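Local coordinates for ribose ABC transporter, substrate binding protein (Conexibacter woesei, PDB 4KQ9), which probably binds ribose or a related sugar outside the cell membrane and hands it to an ABC transporter for uptake, at residues A29-F40 / G252-E263; G192-L203 / I219-A230. The protein carries 1 engineered substitution. All blocks are in the same frame, centred on the assembly; numbering follows the deposited sequence.

Contact 1: residues A29-F40 / G252-E263; sequences AKAQATVRRLDF and GIAIDVMADYLE
A salt-bridge network of R36 with D256, D260 and E263 ties the C-terminal end of helix 20-35 to helix 247-264, in the lobe of this periplasmic binding protein built on the six-stranded parallel sheet. The guanidinium of R36 lies flat on A259, whose CB sits over its centre, 3.6 Å from CZ, while the three acids gather round its edge. R36 NH1 reaches D256 OD1 at 2.9 Å, coming from above that carboxylate's plane. On D260 both terminal nitrogens converge on the single atom OD1, R36 NH2 at 2.9 Å; a longer bond, 3.2 Å, runs from R36 NH2 to E263 OE1. Bends at chi2 and chi3 (-51° and -67°) fold the R36 chain back over A259. Q32 NE2 donates to D256 OD1 at 2.8 Å on the syn side, tilted slightly to the side of the carboxylate plane opposite R36, so that one oxygen is gripped twice. With an alanine in place of R36, the three acids would probably be left close together without their shared cation, and A259 without its flat cover. On the sheet-facing side, I255 CG2 meets L38 CD1 at 3.7 Å, CG1 packs on A29, and CD1 approaches the F40 ring obliquely. I255 also touches I68 of strand 66-69; A254, V257 and M258 lean on strand 91-94, and F40, in strand 39-45, rests on V10 and Y12 of adjacent strand 9-15.

Contact 2: residues G192-L203 / I219-A230; sequences GAIYYSGDDGAL and IMVVGTDANEGA. Engineered in segment 219-230: M220 (natural residue Val).
Paired in parallel, A193, I194 and Y195 lie beside M220, V221 and V222, and this is the tightly packed part of the contact. Backbone bonds alternate along the ladder, from M220 N to G192 O through I194 N to M220 O and V222 N to I194 O, ending with Y196 N to V222 O. On one face of the sheet the CB atoms of A193 and the engineered selenomethionine M220 meet at 4.0 Å, and V222 CG2 leans obliquely against Y195. On the other, V221 CG1 touches both Y196 CE1, at 3.7 Å, and A202 CB. The Y196 ring has A202 CA over its centre and V222 O at its edge, while its hydroxyl is hydrogen-bonded to T181 OG1. These strands and helix 199-211 form a beta-alpha-beta unit at one border of the four-stranded parallel sheet. Where the strands end, D199 turns into the loop that leads to helix 228-236. D199 N donates to T224 O at 2.8 Å, and D199 OD2 accepts from N227 N at 3.0 Å, nearly along the C-O bond; OD1 is hydrogen-bonded to T242 OG1. G223, without a side chain, leaves room for that carboxylate. N227 is the N-cap of helix 228-236: with CG between the backbone N and the carbonyl carbon (chi1 71°), OD1 accepts from A230 N at 2.8 Å. The looser side lies around D200 and D225, where a water accepts from D200 N and donates to D225 OD2, and a glycerol molecule, probably from the crystallisation liquor, sits about 4 Å from the D225 side chain.

The two contacts belong to different lobes, on opposite sides of the chain's centre, their own centres about 33 Å apart. Contact 2 is core: most of its residues are buried; it pairs the two strands of one beta-alpha-beta unit, and a carboxylate at the start of its helix holds the loop that follows the second strand. Contact 1 lies nearer the surface and brings a helix and the turn and strand after it against a helix more than two hundred residues later, with charged side chains along its outer margin and an apolar layer facing the sheet. Acids thus serve differently: in 252-263 they surround an arginine, whereas in 192-203 a buried aspartate accepts from a backbone N-H.

Contact 1: residues A29-F40 / G252-E263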
loop_
_atom_site.group_PDB
_atom_site.type_symbol
_atom_site.label_atom_id
_atom_site.label_comp_id
_atom_site.label_asym_id
_atom_site.label_seq_id
_atom_site.Cartn_x
_atom_site.Cartn_y
_atom_site.Cartn_z
ATOM N N ALA A 29 9.304 0.148 -12.389
ATOM C CA ALA A 29 9.253 -1.041 -13.310
ATOM C C ALA A 29 9.927 -0.652 -14.621
ATOM O O ALA A 29 10.764 -1.399 -15.116
ATOM C CB ALA A 29 7.886 -1.478 -13.593
ATOM N N LYS A 30 9.628 0.552 -15.108
ATOM C CA LYS A 30 10.255 1.013 -16.361
ATOM C C LYS A 30 11.722 1.112 -16.269
ATOM O O LYS A 30 12.421 0.610 -17.130
ATOM C CB LYS A 30 9.697 2.377 -16.790
ATOM C CG LYS A 30 8.367 2.294 -17.466
ATOM C CD LYS A 30 8.004 3.604 -18.179
ATOM C CE LYS A 30 7.038 4.457 -17.365
ATOM N NZ LYS A 30 7.050 5.861 -17.855
ATOM N N ALA A 31 12.224 1.698 -15.195
ATOM C CA ALA A 31 13.619 1.826 -15.022
ATOM C C ALA A 31 14.299 0.449 -14.956
ATOM O O ALA A 31 15.416 0.219 -15.506
ATOM C CB ALA A 31 13.924 2.625 -13.774
ATOM N N GLN A 32 13.698 -0.474 -14.216
ATOM C CA GLN A 32 14.394 -1.770 -14.098
ATOM C C GLN A 32 14.290 -2.608 -15.358
ATOM O O GLN A 32 15.136 -3.446 -15.583
ATOM C CB GLN A 32 13.926 -2.592 -12.903
ATOM C CG GLN A 32 14.840 -3.800 -12.549
ATOM C CD GLN A 32 16.274 -3.520 -12.183
ATOM O OE1 GLN A 32 16.688 -2.396 -11.936
ATOM N NE2 GLN A 32 17.049 -4.568 -12.124
ATOM N N ALA A 33 13.206 -2.469 -16.081
ATOM C CA ALA A 33 13.014 -3.167 -17.303
ATOM C C ALA A 33 14.119 -2.851 -18.325
ATOM O O ALA A 33 14.619 -3.746 -19.030
ATOM C CB ALA A 33 11.657 -2.830 -17.836
ATOM N N THR A 34 14.561 -1.585 -18.306
ATOM C CA THR A 34 15.667 -1.148 -19.107
ATOM C C THR A 34 16.939 -1.840 -18.697
ATOM O O THR A 34 17.676 -2.293 -19.563
ATOM C CB THR A 34 15.810 0.391 -18.984
ATOM O OG1 THR A 34 14.636 0.976 -19.586
ATOM C CG2 THR A 34 17.111 0.896 -19.591
ATOM N N VAL A 35 17.179 -1.934 -17.390
ATOM C CA VAL A 35 18.361 -2.568 -16.897
ATOM C C VAL A 35 18.450 -4.037 -17.277
ATOM O O VAL A 35 19.515 -4.548 -17.621
ATOM C CB VAL A 35 18.395 -2.450 -15.365
ATOM C CG1 VAL A 35 19.487 -3.332 -14.809
ATOM C CG2 VAL A 35 18.629 -0.978 -14.967
ATOM N N ARG A 36 17.328 -4.718 -17.187
ATOM C CA ARG A 36 17.270 -6.151 -17.506
ATOM C C ARG A 36 17.090 -6.388 -19.028
ATOM O O ARG A 36 16.987 -7.535 -19.475
ATOM C CB ARG A 36 16.100 -6.782 -16.758
ATOM C CG ARG A 36 16.192 -6.763 -15.239
ATOM C CD ARG A 36 17.518 -7.312 -14.756
ATOM N NE ARG A 36 17.646 -8.744 -15.047
ATOM C CZ ARG A 36 17.324 -9.729 -14.196
ATOM N NH1 ARG A 36 16.816 -9.466 -13.001
ATOM N NH2 ARG A 36 17.528 -10.998 -14.529
ATOM N N ARG A 37 16.959 -5.313 -19.782
ATOM C CA ARG A 37 16.817 -5.329 -21.237
ATOM C C ARG A 37 15.594 -6.025 -21.790
ATOM O O ARG A 37 15.651 -6.645 -22.843
ATOM C CB ARG A 37 18.098 -5.856 -21.890
ATOM C CG ARG A 37 19.246 -4.889 -21.677
ATOM C CD ARG A 37 20.424 -5.111 -22.612
ATOM N NE ARG A 37 21.204 -6.234 -22.146
ATOM C CZ ARG A 37 21.549 -7.294 -22.873
ATOM N NH1 ARG A 37 22.253 -8.255 -22.286
ATOM N NH2 ARG A 37 21.240 -7.406 -24.172
ATOM N N LEU A 38 14.470 -5.860 -21.106
ATOM C CA LEU A 38 13.214 -6.385 -21.545
ATOM C C LEU A 38 12.551 -5.492 -22.592
ATOM O O LEU A 38 12.752 -4.294 -22.594
ATOM C CB LEU A 38 12.222 -6.450 -20.364
ATOM C CG LEU A 38 12.608 -7.316 -19.182
ATOM C CD1 LEU A 38 11.637 -7.041 -18.031
ATOM C CD2 LEU A 38 12.493 -8.761 -19.614
ATOM N N ASP A 39 11.746 -6.092 -23.459
ATOM C CA ASP A 39 10.765 -5.346 -24.239
ATOM C C ASP A 39 9.512 -5.165 -23.387
ATOM O O ASP A 39 8.694 -6.092 -23.230
ATOM C CB ASP A 39 10.424 -6.038 -25.573
ATOM C CG ASP A 39 9.398 -5.254 -26.379
ATOM O OD1 ASP A 39 9.339 -4.016 -26.238
ATOM O OD2 ASP A 39 8.626 -5.866 -27.136
ATOM N N PHE A 40 9.354 -3.954 -22.859
ATOM C CA PHE A 40 8.427 -3.698 -21.744
ATOM C C PHE A 40 7.371 -2.636 -22.068
ATOM O O PHE A 40 7.693 -1.508 -22.413
ATOM C CB PHE A 40 9.213 -3.320 -20.470
ATOM C CG PHE A 40 8.330 -3.000 -19.260
ATOM C CD1 PHE A 40 7.572 -3.967 -18.665
ATOM C CD2 PHE A 40 8.271 -1.717 -18.728
ATOM C CE1 PHE A 40 6.740 -3.672 -17.595
ATOM C CE2 PHE A 40 7.476 -1.431 -17.650
ATOM C CZ PHE A 40 6.713 -2.410 -17.079
ATOM N N GLY A 252 10.378 -2.208 -9.331
ATOM C CA GLY A 252 11.679 -2.805 -9.629
ATOM C C GLY A 252 11.723 -4.285 -9.271
ATOM O O GLY A 252 12.228 -5.113 -10.001
ATOM N N ILE A 253 11.196 -4.610 -8.117
ATOM C CA ILE A 253 11.222 -5.964 -7.627
ATOM C C ILE A 253 10.377 -6.851 -8.520
ATOM O O ILE A 253 10.815 -7.976 -8.872
ATOM C CB ILE A 253 10.750 -6.034 -6.142
ATOM C CG1 ILE A 253 11.831 -5.523 -5.211
ATOM C CG2 ILE A 253 10.435 -7.460 -5.718
ATOM C CD1 ILE A 253 11.317 -5.291 -3.778
ATOM N N ALA A 254 9.184 -6.418 -8.888
ATOM C CA ALA A 254 8.350 -7.215 -9.778
ATOM C C ALA A 254 9.050 -7.525 -11.104
ATOM O O ALA A 254 8.997 -8.680 -11.590
ATOM C CB ALA A 254 7.008 -6.536 -10.046
ATOM N N ILE A 255 9.736 -6.541 -11.650
ATOM C CA ILE A 255 10.490 -6.735 -12.890
ATOM C C ILE A 255 11.640 -7.735 -12.652
ATOM O O ILE A 255 11.838 -8.576 -13.428
ATOM C CB ILE A 255 11.061 -5.423 -13.492
ATOM C CG1 ILE A 255 9.983 -4.565 -14.120
ATOM C CG2 ILE A 255 12.101 -5.694 -14.580
ATOM C CD1 ILE A 255 9.151 -5.295 -15.130
ATOM N N ASP A 256 12.400 -7.560 -11.599
ATOM C CA ASP A 256 13.470 -8.478 -11.284
ATOM C C ASP A 256 12.979 -9.937 -11.098
ATOM O O ASP A 256 13.585 -10.819 -11.554
ATOM C CB ASP A 256 14.279 -8.025 -10.119
ATOM C CG ASP A 256 15.404 -7.065 -10.518
ATOM O OD1 ASP A 256 15.851 -7.040 -11.688
ATOM O OD2 ASP A 256 15.794 -6.337 -9.645
ATOM N N VAL A 257 11.877 -10.115 -10.404
ATOM C CA VAL A 257 11.269 -11.414 -10.270
ATOM C C VAL A 257 10.920 -12.022 -11.639
ATOM O O VAL A 257 11.288 -13.099 -11.955
ATOM C CB VAL A 257 10.062 -11.349 -9.337
ATOM C CG1 VAL A 257 9.374 -12.671 -9.299
ATOM C CG2 VAL A 257 10.537 -10.976 -7.954
HETATM N N MSE A 258 10.214 -11.286 -12.435
HETATM C CA MSE A 258 9.875 -11.753 -13.746
HETATM C C MSE A 258 11.090 -11.995 -14.585
HETATM O O MSE A 258 11.178 -13.056 -15.213
HETATM C CB MSE A 258 8.967 -10.764 -14.457
HETATM C CG MSE A 258 8.576 -11.181 -15.869
HETATM SE SE MSE A 258 7.327 -12.722 -15.773
HETATM C CE MSE A 258 5.736 -11.759 -15.285
ATOM N N ALA A 259 12.044 -11.072 -14.634
ATOM C CA ALA A 259 13.234 -11.316 -15.485
ATOM C C ALA A 259 14.085 -12.520 -15.014
ATOM O O ALA A 259 14.547 -13.324 -15.847
ATOM C CB ALA A 259 14.069 -10.072 -15.643
ATOM N N ASP A 260 14.204 -12.734 -13.707
ATOM C CA ASP A 260 14.939 -13.879 -13.232
ATOM C C ASP A 260 14.207 -15.172 -13.623
ATOM O O ASP A 260 14.864 -16.173 -13.973
ATOM C CB ASP A 260 15.149 -13.900 -11.714
ATOM C CG ASP A 260 16.150 -12.858 -11.208
ATOM O OD1 ASP A 260 16.937 -12.283 -11.995
ATOM O OD2 ASP A 260 16.152 -12.613 -9.972
ATOM N N TYR A 261 12.886 -15.202 -13.479
ATOM C CA TYR A 261 12.126 -16.379 -13.907
ATOM C C TYR A 261 12.277 -16.642 -15.431
ATOM O O TYR A 261 12.497 -17.814 -15.850
ATOM C CB TYR A 261 10.671 -16.241 -13.579
ATOM C CG TYR A 261 9.799 -17.359 -14.048
ATOM C CD1 TYR A 261 9.900 -18.577 -13.463
ATOM C CD2 TYR A 261 8.818 -17.182 -15.052
ATOM C CE1 TYR A 261 9.122 -19.630 -13.853
ATOM C CE2 TYR A 261 8.035 -18.255 -15.479
ATOM C CZ TYR A 261 8.198 -19.477 -14.839
ATOM O OH TYR A 261 7.423 -20.588 -15.102
ATOM N N LEU A 262 12.144 -15.606 -16.246
ATOM C CA LEU A 262 12.319 -15.783 -17.711
ATOM C C LEU A 262 13.747 -16.239 -18.082
ATOM O O LEU A 262 13.941 -16.965 -19.053
ATOM C CB LEU A 262 11.937 -14.557 -18.460
ATOM C CG LEU A 262 10.473 -14.132 -18.404
ATOM C CD1 LEU A 262 10.332 -12.807 -19.152
ATOM C CD2 LEU A 262 9.476 -15.149 -18.925
ATOM N N GLU A 263 14.720 -15.916 -17.254
ATOM C CA GLU A 263 16.098 -16.255 -17.520
ATOM C C GLU A 263 16.479 -17.680 -17.081
ATOM O O GLU A 263 17.259 -18.341 -17.752
ATOM C CB GLU A 263 16.932 -15.220 -16.783
ATOM C CG GLU A 263 18.408 -15.431 -16.779
ATOM C CD GLU A 263 19.115 -14.240 -16.141
ATOM O OE1 GLU A 263 18.850 -13.057 -16.542
ATOM O OE2 GLU A 263 19.909 -14.502 -15.227
HETATM O O HOH W 1 17.430 -10.350 -9.921
#

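Contact 2: residues G192-L203 / I219-A230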
loop_
_atom_site.group_PDB
_atom_site.type_symbol
_atom_site.label_atom_id
_atom_site.label_comp_id
_atom_site.label_asym_id
_atom_site.label_seq_id
_atom_site.Cartn_x
_atom_site.Cartn_y
_atom_site.Cartn_z
ATOM N N GLY A 192 -5.804 9.272 23.512
ATOM C CA GLY A 192 -4.399 9.638 23.314
ATOM C C GLY A 192 -3.850 9.510 21.913
ATOM O O GLY A 192 -2.867 10.120 21.589
ATOM N N ALA A 193 -4.450 8.665 21.104
ATOM C CA ALA A 193 -3.963 8.432 19.760
ATOM C C ALA A 193 -5.136 8.038 18.865
ATOM O O ALA A 193 -6.104 7.454 19.319
ATOM C CB ALA A 193 -2.917 7.289 19.747
ATOM N N ILE A 194 -5.004 8.319 17.579
ATOM C CA ILE A 194 -5.972 7.867 16.584
ATOM C C ILE A 194 -5.222 7.248 15.401
ATOM O O ILE A 194 -4.285 7.841 14.814
ATOM C CB ILE A 194 -6.941 9.014 16.118
ATOM C CG1 ILE A 194 -7.568 9.677 17.335
ATOM C CG2 ILE A 194 -8.021 8.456 15.179
ATOM C CD1 ILE A 194 -8.450 10.886 17.051
ATOM N N TYR A 195 -5.563 5.979 15.143
ATOM C CA TYR A 195 -5.012 5.172 14.077
ATOM C C TYR A 195 -5.948 5.398 12.850
ATOM O O TYR A 195 -7.141 5.241 13.006
ATOM C CB TYR A 195 -5.131 3.721 14.519
ATOM C CG TYR A 195 -4.681 2.699 13.531
ATOM C CD1 TYR A 195 -5.429 2.357 12.417
ATOM C CD2 TYR A 195 -3.501 2.040 13.763
ATOM C CE1 TYR A 195 -4.948 1.382 11.535
ATOM C CE2 TYR A 195 -3.048 1.073 12.937
ATOM C CZ TYR A 195 -3.722 0.788 11.809
ATOM O OH TYR A 195 -3.110 -0.170 11.017
ATOM N N TYR A 196 -5.417 5.731 11.678
ATOM C CA TYR A 196 -6.158 5.863 10.421
ATOM C C TYR A 196 -5.611 4.823 9.416
ATOM O O TYR A 196 -4.396 4.593 9.346
ATOM C CB TYR A 196 -5.975 7.289 9.847
ATOM C CG TYR A 196 -6.543 8.349 10.715
ATOM C CD1 TYR A 196 -5.831 8.842 11.826
ATOM C CD2 TYR A 196 -7.844 8.838 10.494
ATOM C CE1 TYR A 196 -6.401 9.811 12.640
ATOM C CE2 TYR A 196 -8.413 9.840 11.287
ATOM C CZ TYR A 196 -7.711 10.310 12.378
ATOM O OH TYR A 196 -8.188 11.238 13.218
ATOM N N SER A 197 -6.488 4.133 8.675
ATOM C CA SER A 197 -6.049 3.158 7.692
ATOM C C SER A 197 -5.088 3.796 6.703
ATOM O O SER A 197 -4.148 3.135 6.226
ATOM C CB SER A 197 -7.266 2.636 6.875
ATOM O OG SER A 197 -8.096 1.870 7.724
ATOM N N GLY A 198 -5.356 5.051 6.359
ATOM C CA GLY A 198 -4.548 5.771 5.366
ATOM C C GLY A 198 -4.388 7.216 5.632
ATOM O O GLY A 198 -5.157 7.825 6.459
ATOM N N ASP A 199 -3.360 7.810 4.994
ATOM C CA ASP A 199 -3.028 9.259 5.193
ATOM C C ASP A 199 -4.120 10.238 4.914
ATOM O O ASP A 199 -4.239 11.175 5.637
ATOM C CB ASP A 199 -1.814 9.735 4.319
ATOM C CG ASP A 199 -0.470 9.164 4.780
ATOM O OD1 ASP A 199 -0.327 8.840 5.999
ATOM O OD2 ASP A 199 0.498 9.104 3.947
ATOM N N ASP A 200 -4.913 10.039 3.865
ATOM C CA ASP A 200 -5.876 11.073 3.567
ATOM C C ASP A 200 -6.935 11.151 4.707
ATOM O O ASP A 200 -7.436 12.197 5.040
ATOM C CB ASP A 200 -6.527 10.779 2.253
ATOM C CG ASP A 200 -5.658 11.205 1.056
ATOM O OD1 ASP A 200 -4.768 12.094 1.226
ATOM O OD2 ASP A 200 -5.904 10.597 -0.008
ATOM N N GLY A 201 -7.196 10.010 5.295
ATOM C CA GLY A 201 -8.107 9.887 6.459
ATOM C C GLY A 201 -7.536 10.746 7.559
ATOM O O GLY A 201 -8.195 11.587 8.142
ATOM N N ALA A 202 -6.264 10.553 7.816
ATOM C CA ALA A 202 -5.579 11.262 8.887
ATOM C C ALA A 202 -5.495 12.766 8.661
ATOM O O ALA A 202 -5.546 13.531 9.586
ATOM C CB ALA A 202 -4.170 10.659 9.013
ATOM N N LEU A 203 -5.348 13.161 7.409
ATOM C CA LEU A 203 -5.244 14.563 7.079
ATOM C C LEU A 203 -6.563 15.282 7.424
ATOM O O LEU A 203 -6.577 16.409 7.875
ATOM C CB LEU A 203 -4.845 14.732 5.595
ATOM C CG LEU A 203 -3.366 14.346 5.315
ATOM C CD1 LEU A 203 -2.937 14.322 3.845
ATOM C CD2 LEU A 203 -2.429 15.223 6.056
ATOM N N ILE A 219 -2.601 14.600 20.562
ATOM C CA ILE A 219 -3.149 13.292 20.209
ATOM C C ILE A 219 -2.255 12.755 19.128
ATOM O O ILE A 219 -2.004 13.427 18.119
ATOM C CB ILE A 219 -4.584 13.427 19.659
ATOM C CG1 ILE A 219 -5.562 13.899 20.758
ATOM C CG2 ILE A 219 -5.053 12.121 19.077
ATOM C CD1 ILE A 219 -6.902 14.335 20.245
HETATM N N MSE A 220 -1.759 11.547 19.299
HETATM C CA MSE A 220 -0.854 10.997 18.270
HETATM C C MSE A 220 -1.659 10.453 17.094
HETATM O O MSE A 220 -2.471 9.555 17.250
HETATM C CB MSE A 220 -0.016 9.833 18.808
HETATM C CG MSE A 220 1.037 10.328 19.797
HETATM SE SE MSE A 220 2.142 8.708 20.158
HETATM C CE MSE A 220 0.817 7.810 21.151
ATOM N N VAL A 221 -1.414 10.974 15.917
ATOM C CA VAL A 221 -2.120 10.523 14.696
ATOM C C VAL A 221 -1.156 9.758 13.785
ATOM O O VAL A 221 -0.062 10.266 13.521
ATOM C CB VAL A 221 -2.585 11.771 13.946
ATOM C CG1 VAL A 221 -3.049 11.438 12.570
ATOM C CG2 VAL A 221 -3.634 12.524 14.799
ATOM N N VAL A 222 -1.556 8.562 13.326
ATOM C CA VAL A 222 -0.752 7.690 12.490
ATOM C C VAL A 222 -1.582 7.245 11.267
ATOM O O VAL A 222 -2.813 6.975 11.358
ATOM C CB VAL A 222 -0.183 6.463 13.258
ATOM C CG1 VAL A 222 0.511 6.834 14.615
ATOM C CG2 VAL A 222 -1.279 5.480 13.532
ATOM N N GLY A 223 -0.913 7.189 10.134
ATOM C CA GLY A 223 -1.546 6.873 8.820
ATOM C C GLY A 223 -0.605 6.030 7.962
ATOM O O GLY A 223 0.415 5.592 8.456
ATOM N N THR A 224 -0.935 5.796 6.706
ATOM C CA THR A 224 -0.157 5.060 5.769
ATOM C C THR A 224 -0.266 5.768 4.403
ATOM O O THR A 224 -1.307 6.213 4.035
ATOM C CB THR A 224 -0.676 3.616 5.624
ATOM O OG1 THR A 224 -0.548 2.933 6.857
ATOM C CG2 THR A 224 0.069 2.885 4.592
ATOM N N ASP A 225 0.851 5.803 3.720
ATOM C CA ASP A 225 1.064 6.157 2.330
ATOM C C ASP A 225 2.276 7.068 2.173
ATOM O O ASP A 225 2.865 7.112 1.151
ATOM C CB ASP A 225 -0.127 6.848 1.658
ATOM C CG ASP A 225 -1.282 5.891 1.358
ATOM O OD1 ASP A 225 -1.090 4.686 1.418
ATOM O OD2 ASP A 225 -2.381 6.393 1.175
ATOM N N ALA A 226 2.587 7.808 3.208
ATOM C CA ALA A 226 3.646 8.787 3.123
ATOM C C ALA A 226 3.403 9.678 1.910
ATOM O O ALA A 226 4.290 9.922 1.145
ATOM C CB ALA A 226 4.998 8.116 3.019
ATOM N N ASN A 227 2.191 10.158 1.745
ATOM C CA ASN A 227 1.931 11.154 0.717
ATOM C C ASN A 227 2.502 12.508 1.074
ATOM O O ASN A 227 2.937 12.762 2.160
ATOM C CB ASN A 227 0.487 11.211 0.320
ATOM C CG ASN A 227 -0.404 11.819 1.387
ATOM O OD1 ASN A 227 -0.024 12.630 2.137
ATOM N ND2 ASN A 227 -1.607 11.418 1.372
ATOM N N GLU A 228 2.477 13.389 0.113
ATOM C CA GLU A 228 3.106 14.678 0.331
ATOM C C GLU A 228 2.486 15.471 1.503
ATOM O O GLU A 228 3.176 16.106 2.268
ATOM C CB GLU A 228 3.044 15.476 -0.985
ATOM C CG GLU A 228 3.619 16.869 -0.867
ATOM C CD GLU A 228 3.519 17.676 -2.174
ATOM O OE1 GLU A 228 4.130 17.248 -3.178
ATOM O OE2 GLU A 228 2.852 18.755 -2.182
ATOM N N GLY A 229 1.185 15.451 1.663
ATOM C CA GLY A 229 0.605 16.200 2.823
ATOM C C GLY A 229 0.948 15.574 4.156
ATOM O O GLY A 229 1.118 16.249 5.164
ATOM N N ALA A 230 1.057 14.243 4.146
ATOM C CA ALA A 230 1.475 13.496 5.314
ATOM C C ALA A 230 2.922 13.753 5.698
ATOM O O ALA A 230 3.220 13.898 6.828
ATOM C CB ALA A 230 1.263 12.014 5.103
HETATM O O HOH W 2 -4.554 7.801 2.210
#